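Local atomic coordinates of putative nucleotide sugar epimerase/ dehydratase (Bordetella bronchiseptica, PDB entry 2Q1S), a protein that binds NADH in a Rossmann-type fold and probably acts as a nucleotide-sugar epimerase or dehydratase in the biosynthesis of lipopolysaccharide O-antigen. Residues G219-V230 with I364-Y375; R258-V266 with A339-T350. All coordinates share one frame; numbering follows the deposited sequence.

Contact 1. Residues G219-V230 with I364-Y375; sequences GAGRWRGTPATV and IMRKHDSALATY
Trp223 lies flat over Ala371, joining Gly219-Val230, in the loop before helix 234-243, to the C-terminal Ile364-Tyr375: the methyl CB of Ala371 stands 3.4 Å from the centroid of the six-membered ring, 13° off its normal. Backbone N atoms of Gly225 and Thr226 lie over the opposite face, toward its rim, so the indole is sandwiched between its own loop and the helix 369-374. Leu372 CD2 meets the indole near its plane at CH2 and also packs on Pro227 CB. At the far end Tyr375, its CG anti to the backbone N (chi1 -175°), lays its ring over Pro227, whose CD sits 3.5 Å from the centroid.

His368, at the N-cap position of helix 369-374, enters the loop edge-on. Its NE2 donates to Gly219 O (2.7 Å, 156° at the hydrogen), with the acceptor in the ring plane, while Thr229 CG2 covers one imidazole face and Lys367 CG the other. Lys367 NZ reaches Gly221 O at 2.9 Å from above the carbonyl plane; this ammonium also forms a salt bridge with Glu70, which accepts from Gly221 N. Two loop carbonyls thus receive side-chain N-H groups, and donation from NE2 implies that this nitrogen carries a proton, with in-plane bonding and two covered faces restricting rotation of the imidazole.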
loop_
_atom_site.group_PDB
_atom_site.type_symbol
_atom_site.label_atom_id
_atom_site.label_comp_id
_atom_site.label_asym_id
_atom_site.label_seq_id
_atom_site.Cartn_x
_atom_site.Cartn_y
_atom_site.Cartn_z
ATOM N N GLY A 219 19.956 -1.226 19.880
ATOM C CA GLY A 219 20.136 0.240 19.898
ATOM C C GLY A 219 20.695 0.793 18.586
ATOM O O GLY A 219 20.942 1.992 18.491
ATOM N N ALA A 220 20.915 -0.050 17.582
ATOM C CA ALA A 220 21.455 0.440 16.311
ATOM C C ALA A 220 20.609 1.581 15.723
ATOM O O ALA A 220 19.379 1.502 15.683
ATOM C CB ALA A 220 21.619 -0.692 15.312
ATOM N N GLY A 221 21.276 2.645 15.285
ATOM C CA GLY A 221 20.625 3.749 14.561
ATOM C C GLY A 221 20.006 4.802 15.454
ATOM O O GLY A 221 20.394 4.945 16.612
ATOM N N ARG A 222 19.033 5.533 14.914
ATOM C CA ARG A 222 18.395 6.655 15.613
ATOM C C ARG A 222 17.264 6.154 16.496
ATOM O O ARG A 222 16.738 5.067 16.234
ATOM C CB ARG A 222 17.842 7.651 14.592
ATOM C CG ARG A 222 18.863 7.978 13.527
ATOM C CD ARG A 222 18.432 9.068 12.556
ATOM N NE ARG A 222 18.947 8.680 11.247
ATOM C CZ ARG A 222 18.417 9.015 10.078
ATOM N NH1 ARG A 222 17.351 9.812 10.019
ATOM N NH2 ARG A 222 18.973 8.558 8.969
ATOM N N TRP A 223 16.898 6.927 17.524
ATOM C CA TRP A 223 15.694 6.669 18.303
ATOM C C TRP A 223 14.460 6.672 17.382
ATOM O O TRP A 223 14.167 7.661 16.723
ATOM C CB TRP A 223 15.511 7.761 19.357
ATOM C CG TRP A 223 14.312 7.574 20.185
ATOM C CD1 TRP A 223 13.155 8.328 20.165
ATOM C CD2 TRP A 223 14.128 6.574 21.195
ATOM N NE1 TRP A 223 12.275 7.861 21.120
ATOM C CE2 TRP A 223 12.853 6.802 21.784
ATOM C CE3 TRP A 223 14.926 5.531 21.689
ATOM C CZ2 TRP A 223 12.347 5.991 22.810
ATOM C CZ3 TRP A 223 14.431 4.732 22.726
ATOM C CH2 TRP A 223 13.147 4.959 23.266
ATOM N N ARG A 224 13.733 5.566 17.338
ATOM C CA ARG A 224 12.570 5.506 16.474
ATOM C C ARG A 224 11.262 5.519 17.282
ATOM O O ARG A 224 10.211 5.054 16.787
ATOM C CB ARG A 224 12.695 4.322 15.493
ATOM C CG ARG A 224 13.869 4.551 14.540
ATOM C CD ARG A 224 14.170 3.392 13.626
ATOM N NE ARG A 224 14.323 2.096 14.292
ATOM C CZ ARG A 224 15.400 1.655 14.926
ATOM N NH1 ARG A 224 16.449 2.452 15.093
ATOM N NH2 ARG A 224 15.395 0.425 15.429
ATOM N N GLY A 225 11.310 6.065 18.497
ATOM C CA GLY A 225 10.073 6.325 19.196
ATOM C C GLY A 225 9.801 5.529 20.456
ATOM O O GLY A 225 9.140 6.017 21.361
ATOM N N THR A 226 10.264 4.276 20.487
ATOM C CA THR A 226 9.904 3.352 21.559
ATOM C C THR A 226 11.120 2.544 22.016
ATOM O O THR A 226 12.150 2.498 21.316
ATOM C CB THR A 226 8.785 2.364 21.117
ATOM O OG1 THR A 226 9.375 1.265 20.423
ATOM C CG2 THR A 226 7.723 3.046 20.206
ATOM N N PRO A 227 11.003 1.876 23.174
ATOM C CA PRO A 227 12.111 1.067 23.665
ATOM C C PRO A 227 12.571 -0.068 22.748
ATOM O O PRO A 227 13.687 -0.557 22.935
ATOM C CB PRO A 227 11.583 0.517 24.993
ATOM C CG PRO A 227 10.532 1.513 25.424
ATOM C CD PRO A 227 9.900 1.930 24.163
ATOM N N ALA A 228 11.744 -0.460 21.789
ATOM C CA ALA A 228 12.140 -1.461 20.820
ATOM C C ALA A 228 13.302 -1.038 19.925
ATOM O O ALA A 228 13.905 -1.896 19.292
ATOM C CB ALA A 228 10.971 -1.867 19.980
ATOM N N THR A 229 13.627 0.257 19.913
ATOM C CA THR A 229 14.838 0.740 19.253
ATOM C C THR A 229 16.054 0.081 19.919
ATOM O O THR A 229 17.009 -0.338 19.256
ATOM C CB THR A 229 14.971 2.278 19.353
ATOM O OG1 THR A 229 14.046 2.913 18.456
ATOM C CG2 THR A 229 16.401 2.752 19.002
ATOM N N VAL A 230 15.991 -0.020 21.242
ATOM C CA VAL A 230 17.048 -0.722 21.995
ATOM C C VAL A 230 16.820 -2.244 21.943
ATOM O O VAL A 230 17.619 -2.970 21.361
ATOM C CB VAL A 230 17.161 -0.206 23.427
ATOM C CG1 VAL A 230 18.213 -1.033 24.172
ATOM C CG2 VAL A 230 17.589 1.266 23.410
ATOM N N ILE A 364 26.640 1.772 21.991
ATOM C CA ILE A 364 25.564 2.057 21.047
ATOM C C ILE A 364 24.213 2.171 21.770
ATOM O O ILE A 364 23.485 3.152 21.578
ATOM C CB ILE A 364 25.583 1.009 19.912
ATOM C CG1 ILE A 364 26.844 1.250 19.063
ATOM C CG2 ILE A 364 24.290 1.055 19.086
ATOM C CD1 ILE A 364 27.265 0.116 18.154
ATOM N N MET A 365 23.909 1.188 22.623
ATOM C CA MET A 365 22.683 1.180 23.441
ATOM C C MET A 365 22.544 2.419 24.303
ATOM O O MET A 365 21.448 2.950 24.448
ATOM C CB MET A 365 22.643 -0.045 24.352
ATOM C CG MET A 365 22.517 -1.373 23.603
ATOM S SD MET A 365 22.862 -2.774 24.714
ATOM C CE MET A 365 21.334 -2.898 25.649
ATOM N N ARG A 366 23.655 2.876 24.873
ATOM C CA ARG A 366 23.628 3.998 25.815
ATOM C C ARG A 366 23.253 5.328 25.171
ATOM O O ARG A 366 22.877 6.276 25.861
ATOM C CB ARG A 366 24.969 4.104 26.538
ATOM C CG ARG A 366 25.080 3.172 27.743
ATOM N N LYS A 367 23.307 5.399 23.840
ATOM C CA LYS A 367 22.969 6.661 23.205
ATOM C C LYS A 367 21.485 6.973 23.422
ATOM O O LYS A 367 21.071 8.124 23.320
ATOM C CB LYS A 367 23.372 6.686 21.729
ATOM C CG LYS A 367 22.447 5.968 20.826
ATOM C CD LYS A 367 22.820 6.181 19.361
ATOM C CE LYS A 367 23.030 4.869 18.666
ATOM N NZ LYS A 367 23.193 5.061 17.193
ATOM N N HIS A 368 20.702 5.931 23.720
ATOM C CA HIS A 368 19.263 6.045 23.928
ATOM C C HIS A 368 18.820 6.112 25.395
ATOM O O HIS A 368 17.623 6.093 25.669
ATOM C CB HIS A 368 18.529 4.889 23.240
ATOM C CG HIS A 368 18.920 4.690 21.809
ATOM N ND1 HIS A 368 18.594 5.587 20.810
ATOM C CD2 HIS A 368 19.578 3.675 21.199
ATOM C CE1 HIS A 368 19.050 5.137 19.651
ATOM N NE2 HIS A 368 19.672 3.990 19.866
ATOM N N ASP A 369 19.762 6.230 26.334
ATOM C CA ASP A 369 19.414 6.244 27.761
ATOM C C ASP A 369 18.341 7.287 28.115
ATOM O O ASP A 369 17.350 6.965 28.781
ATOM C CB ASP A 369 20.658 6.476 28.614
ATOM C CG ASP A 369 21.457 5.208 28.874
ATOM O OD1 ASP A 369 21.001 4.088 28.551
ATOM O OD2 ASP A 369 22.570 5.353 29.439
ATOM N N SER A 370 18.538 8.515 27.641
ATOM C CA SER A 370 17.629 9.630 27.907
ATOM C C SER A 370 16.228 9.419 27.312
ATOM O O SER A 370 15.220 9.668 27.974
ATOM C CB SER A 370 18.249 10.929 27.386
ATOM O OG SER A 370 17.317 11.998 27.410
ATOM N N ALA A 371 16.180 8.956 26.063
ATOM C CA ALA A 371 14.935 8.654 25.372
ATOM C C ALA A 371 14.195 7.544 26.119
ATOM O O ALA A 371 12.985 7.661 26.368
ATOM C CB ALA A 371 15.210 8.246 23.929
ATOM N N LEU A 372 14.936 6.491 26.478
ATOM C CA LEU A 372 14.407 5.384 27.293
ATOM C C LEU A 372 13.798 5.836 28.611
ATOM O O LEU A 372 12.783 5.290 29.043
ATOM C CB LEU A 372 15.501 4.360 27.605
ATOM C CG LEU A 372 15.793 3.153 26.703
ATOM C CD1 LEU A 372 16.505 2.076 27.535
ATOM C CD2 LEU A 372 14.533 2.555 26.036
ATOM N N ALA A 373 14.439 6.816 29.248
ATOM C CA ALA A 373 13.986 7.340 30.540
ATOM C C ALA A 373 12.689 8.149 30.404
ATOM O O ALA A 373 11.777 8.020 31.228
ATOM C CB ALA A 373 15.078 8.182 31.202
ATOM N N THR A 374 12.613 8.954 29.342
ATOM C CA THR A 374 11.441 9.789 29.043
ATOM C C THR A 374 10.213 8.981 28.566
ATOM O O THR A 374 9.071 9.409 28.756
ATOM C CB THR A 374 11.805 10.863 27.983
ATOM O OG1 THR A 374 12.913 11.643 28.459
ATOM C CG2 THR A 374 10.626 11.804 27.707
ATOM N N TYR A 375 10.446 7.818 27.963
ATOM C CA TYR A 375 9.360 7.072 27.295
ATOM C C TYR A 375 8.131 6.768 28.173
ATOM O O TYR A 375 8.201 5.960 29.105
ATOM C CB TYR A 375 9.863 5.778 26.629
ATOM C CG TYR A 375 8.769 5.072 25.837
ATOM C CD1 TYR A 375 8.344 5.571 24.591
ATOM C CD2 TYR A 375 8.137 3.935 26.335
ATOM C CE1 TYR A 375 7.330 4.957 23.872
ATOM C CE2 TYR A 375 7.121 3.304 25.610
ATOM C CZ TYR A 375 6.723 3.826 24.378
ATOM O OH TYR A 375 5.726 3.213 23.654
#

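Contact 2. Residues R258-V266 with A339-T350; sequences RDFIFVEDV and ADVSIDDGLRKT
The end of strand 257-262 and the first turn of helix 263-276, in the Rossmann-type part of the enzyme, meet the start of helix 343-356 and the loop leading into it. Asp265 provides the direct polar link: Val341 N donates to the syn lone pair of its OD2 (3.0 Å, 160° at the hydrogen). Two waters extend this grip. One accepts from Phe262 N and donates to both Asp265 OD2 (2.8 Å) and Val341 O; the other bridges Asp265 OD1 (2.6 Å) to Asp340 N. Both carboxylate oxygens are therefore engaged, and these bonds would be expected to favour the ionised form of this buried acid.

Phe262 occupies the N-cap position of helix 263-276, where the strand gives way to the helix, and its ring projects from this junction onto helix 343-356. A chi1 of -175° swings the ring away from the backbone N and turns one face to Gly346, whose CA lies over it, 4.1 Å from the centroid; the helix backbone itself meets the ring here. Thr350 OG1 lies in the ring plane at the edge and donates to Gly346 O, a carbonyl that also accepts from Thr350 N. Val341 CG1 approaches Phe262 CD2 obliquely at 3.8 Å, and the extended aliphatic chain of Lys349 crosses near CZ. At the N-terminus of helix 343-356, Ser342 OG accepts from Asp345 N (3.1 Å) as an N-cap. Earlier in the strand, Ile261 CD1 touches Ala339 CB at 3.5 Å; Phe260 CB meets Ile343 CD1, and the Phe260 side chain also packs on Leu296 of helix 293-304.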
loop_
_atom_site.group_PDB
_atom_site.type_symbol
_atom_site.label_atom_id
_atom_site.label_comp_id
_atom_site.label_asym_id
_atom_site.label_seq_id
_atom_site.Cartn_x
_atom_site.Cartn_y
_atom_site.Cartn_z
ATOM N N ARG A 258 8.436 -19.897 17.711
ATOM C CA ARG A 258 8.834 -19.227 16.476
ATOM C C ARG A 258 9.724 -20.113 15.610
ATOM O O ARG A 258 10.395 -21.016 16.123
ATOM C CB ARG A 258 9.548 -17.936 16.823
ATOM C CG ARG A 258 8.674 -16.999 17.653
ATOM C CD ARG A 258 9.230 -15.612 17.612
ATOM N NE ARG A 258 8.718 -14.797 18.710
ATOM C CZ ARG A 258 9.002 -13.511 18.871
ATOM N NH1 ARG A 258 9.777 -12.886 17.997
ATOM N NH2 ARG A 258 8.505 -12.851 19.902
ATOM N N ASP A 259 9.722 -19.853 14.299
ATOM C CA ASP A 259 10.603 -20.546 13.377
ATOM C C ASP A 259 11.847 -19.675 13.186
ATOM O O ASP A 259 11.926 -18.906 12.233
ATOM C CB ASP A 259 9.855 -20.786 12.049
ATOM C CG ASP A 259 10.718 -21.431 10.976
ATOM O OD1 ASP A 259 11.956 -21.261 11.021
ATOM O OD2 ASP A 259 10.157 -22.075 10.059
ATOM N N PHE A 260 12.797 -19.760 14.115
ATOM C CA PHE A 260 14.005 -18.940 14.014
ATOM C C PHE A 260 14.852 -19.435 12.849
ATOM O O PHE A 260 14.887 -20.646 12.564
ATOM C CB PHE A 260 14.826 -18.999 15.307
ATOM C CG PHE A 260 14.130 -18.393 16.493
ATOM C CD1 PHE A 260 14.093 -17.020 16.663
ATOM C CD2 PHE A 260 13.489 -19.208 17.438
ATOM C CE1 PHE A 260 13.430 -16.451 17.756
ATOM C CE2 PHE A 260 12.824 -18.650 18.526
ATOM C CZ PHE A 260 12.798 -17.264 18.686
ATOM N N ILE A 261 15.537 -18.499 12.198
ATOM C CA ILE A 261 16.452 -18.832 11.099
ATOM C C ILE A 261 17.725 -18.001 11.239
ATOM O O ILE A 261 17.664 -16.808 11.511
ATOM C CB ILE A 261 15.797 -18.645 9.695
ATOM C CG1 ILE A 261 16.769 -19.079 8.579
ATOM C CG2 ILE A 261 15.248 -17.199 9.514
ATOM C CD1 ILE A 261 16.167 -19.134 7.202
ATOM N N PHE A 262 18.879 -18.653 11.070
ATOM C CA PHE A 262 20.163 -17.980 11.283
ATOM C C PHE A 262 20.461 -17.056 10.108
ATOM O O PHE A 262 20.200 -17.415 8.955
ATOM C CB PHE A 262 21.254 -19.042 11.463
ATOM C CG PHE A 262 22.615 -18.501 11.820
ATOM C CD1 PHE A 262 22.814 -17.765 12.978
ATOM C CD2 PHE A 262 23.714 -18.759 10.983
ATOM C CE1 PHE A 262 24.098 -17.310 13.320
ATOM C CE2 PHE A 262 25.008 -18.283 11.311
ATOM C CZ PHE A 262 25.187 -17.540 12.467
ATOM N N VAL A 263 21.066 -15.911 10.393
ATOM C CA VAL A 263 21.169 -14.858 9.396
ATOM C C VAL A 263 22.033 -15.263 8.183
ATOM O O VAL A 263 21.738 -14.869 7.068
ATOM C CB VAL A 263 21.699 -13.539 10.030
ATOM C CG1 VAL A 263 23.191 -13.673 10.531
ATOM C CG2 VAL A 263 21.518 -12.364 9.092
ATOM N N GLU A 264 23.070 -16.072 8.384
ATOM C CA GLU A 264 23.867 -16.520 7.253
ATOM C C GLU A 264 23.076 -17.413 6.307
ATOM O O GLU A 264 23.325 -17.392 5.113
ATOM C CB GLU A 264 25.134 -17.225 7.754
ATOM C CG GLU A 264 26.029 -16.245 8.588
ATOM C CD GLU A 264 27.325 -16.849 9.120
ATOM O OE1 GLU A 264 27.696 -17.975 8.704
ATOM O OE2 GLU A 264 27.973 -16.171 9.964
ATOM N N ASP A 265 22.128 -18.189 6.837
ATOM C CA ASP A 265 21.203 -18.945 5.986
ATOM C C ASP A 265 20.299 -17.971 5.205
ATOM O O ASP A 265 20.054 -18.194 4.018
ATOM C CB ASP A 265 20.333 -19.918 6.786
ATOM C CG ASP A 265 21.090 -21.213 7.184
ATOM O OD1 ASP A 265 22.136 -21.554 6.567
ATOM O OD2 ASP A 265 20.600 -21.887 8.110
ATOM N N VAL A 266 19.821 -16.917 5.860
ATOM C CA VAL A 266 18.987 -15.929 5.164
ATOM C C VAL A 266 19.811 -15.281 4.042
ATOM O O VAL A 266 19.301 -15.124 2.928
ATOM C CB VAL A 266 18.409 -14.873 6.143
ATOM C CG1 VAL A 266 17.748 -13.713 5.347
ATOM C CG2 VAL A 266 17.448 -15.540 7.118
ATOM N N ALA A 339 17.842 -24.072 4.832
ATOM C CA ALA A 339 18.438 -23.380 5.978
ATOM C C ALA A 339 18.727 -24.419 7.071
ATOM O O ALA A 339 17.845 -24.742 7.874
ATOM C CB ALA A 339 17.496 -22.321 6.473
ATOM N N ASP A 340 19.963 -24.924 7.080
ATOM C CA ASP A 340 20.375 -26.074 7.907
ATOM C C ASP A 340 21.120 -25.749 9.221
ATOM O O ASP A 340 21.484 -26.664 9.971
ATOM C CB ASP A 340 21.184 -27.049 7.038
ATOM C CG ASP A 340 20.355 -27.632 5.901
ATOM O OD1 ASP A 340 19.108 -27.616 6.011
ATOM O OD2 ASP A 340 20.942 -28.118 4.908
ATOM N N VAL A 341 21.342 -24.466 9.517
ATOM C CA VAL A 341 21.990 -24.094 10.789
ATOM C C VAL A 341 20.996 -24.268 11.950
ATOM O O VAL A 341 19.943 -23.610 12.000
ATOM C CB VAL A 341 22.614 -22.662 10.775
ATOM C CG1 VAL A 341 23.257 -22.310 12.120
ATOM C CG2 VAL A 341 23.640 -22.516 9.647
ATOM N N SER A 342 21.339 -25.160 12.880
ATOM C CA SER A 342 20.454 -25.457 13.995
ATOM C C SER A 342 20.422 -24.313 14.974
ATOM O O SER A 342 21.331 -23.485 14.994
ATOM C CB SER A 342 20.931 -26.702 14.728
ATOM O OG SER A 342 22.191 -26.469 15.330
ATOM N N ILE A 343 19.357 -24.256 15.772
ATOM C CA ILE A 343 19.210 -23.230 16.800
ATOM C C ILE A 343 20.400 -23.270 17.790
ATOM O O ILE A 343 20.886 -22.225 18.221
ATOM C CB ILE A 343 17.803 -23.307 17.521
ATOM C CG1 ILE A 343 17.512 -22.022 18.340
ATOM C CG2 ILE A 343 17.630 -24.615 18.318
ATOM C CD1 ILE A 343 17.707 -20.709 17.609
ATOM N N ASP A 344 20.892 -24.466 18.104
ATOM C CA ASP A 344 22.073 -24.594 18.955
ATOM C C ASP A 344 23.341 -24.007 18.334
ATOM O O ASP A 344 24.033 -23.215 18.966
ATOM C CB ASP A 344 22.293 -26.049 19.357
ATOM C CG ASP A 344 21.254 -26.538 20.353
ATOM O OD1 ASP A 344 20.765 -25.723 21.166
ATOM O OD2 ASP A 344 20.917 -27.736 20.323
ATOM N N ASP A 345 23.648 -24.386 17.098
ATOM C CA ASP A 345 24.843 -23.853 16.439
ATOM C C ASP A 345 24.753 -22.342 16.187
ATOM O O ASP A 345 25.726 -21.604 16.428
ATOM C CB ASP A 345 25.179 -24.631 15.156
ATOM C CG ASP A 345 25.390 -26.137 15.404
ATOM O OD1 ASP A 345 25.638 -26.552 16.569
ATOM O OD2 ASP A 345 25.331 -26.913 14.419
ATOM N N GLY A 346 23.578 -21.875 15.747
ATOM C CA GLY A 346 23.397 -20.453 15.415
ATOM C C GLY A 346 23.513 -19.581 16.654
ATOM O O GLY A 346 24.147 -18.503 16.652
ATOM N N LEU A 347 22.948 -20.071 17.748
ATOM C CA LEU A 347 23.046 -19.369 19.034
ATOM C C LEU A 347 24.488 -19.250 19.563
ATOM O O LEU A 347 24.886 -18.194 20.009
ATOM C CB LEU A 347 22.127 -19.999 20.083
ATOM C CG LEU A 347 20.610 -19.742 20.070
ATOM C CD1 LEU A 347 19.887 -20.562 21.141
ATOM C CD2 LEU A 347 20.263 -18.242 20.165
ATOM N N ARG A 348 25.265 -20.332 19.490
ATOM C CA ARG A 348 26.697 -20.263 19.843
ATOM C C ARG A 348 27.437 -19.214 19.036
ATOM O O ARG A 348 28.168 -18.395 19.598
ATOM C CB ARG A 348 27.372 -21.633 19.684
ATOM C CG ARG A 348 27.035 -22.589 20.788
ATOM C CD ARG A 348 27.686 -23.936 20.576
ATOM N NE ARG A 348 27.162 -24.921 21.516
ATOM N N LYS A 349 27.231 -19.217 17.719
ATOM C CA LYS A 349 27.860 -18.237 16.848
ATOM C C LYS A 349 27.463 -16.807 17.221
ATOM O O LYS A 349 28.297 -15.912 17.245
ATOM C CB LYS A 349 27.556 -18.528 15.373
ATOM C CG LYS A 349 28.417 -19.649 14.809
ATOM C CD LYS A 349 27.922 -20.148 13.464
ATOM C CE LYS A 349 28.864 -21.206 12.851
ATOM N NZ LYS A 349 28.170 -21.951 11.758
ATOM N N THR A 350 26.172 -16.600 17.476
ATOM C CA THR A 350 25.649 -15.289 17.864
ATOM C C THR A 350 26.184 -14.794 19.194
ATOM O O THR A 350 26.619 -13.642 19.300
ATOM C CB THR A 350 24.105 -15.325 17.886
ATOM O OG1 THR A 350 23.649 -15.838 16.640
ATOM C CG2 THR A 350 23.525 -13.920 18.073
HETATM O O HOH W 1 18.896 -21.447 10.256
HETATM O O HOH W 2 22.675 -24.094 6.303
#

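In the fold
Contact 2 lies closer to the middle of the chain, its centre about 13 Å from the chain centre against about 20 Å for contact 1; the two are partly buried and do not touch, their nearest atoms being about 11 Å apart. Helix 343-356, with the loop before it, serves contact 2; the end of helix 358-366, which follows it in the chain, and helix 369-374 serve contact 1. Contact 1 fastens the C-terminal end to a loop near the NADH pocket, using side-chain donors to backbone carbonyls and rings covered by aliphatic groups. In contact 2, beside the nucleotide sites, the polarity is reversed, a carboxylate accepting from backbone N-H with two waters as bridges.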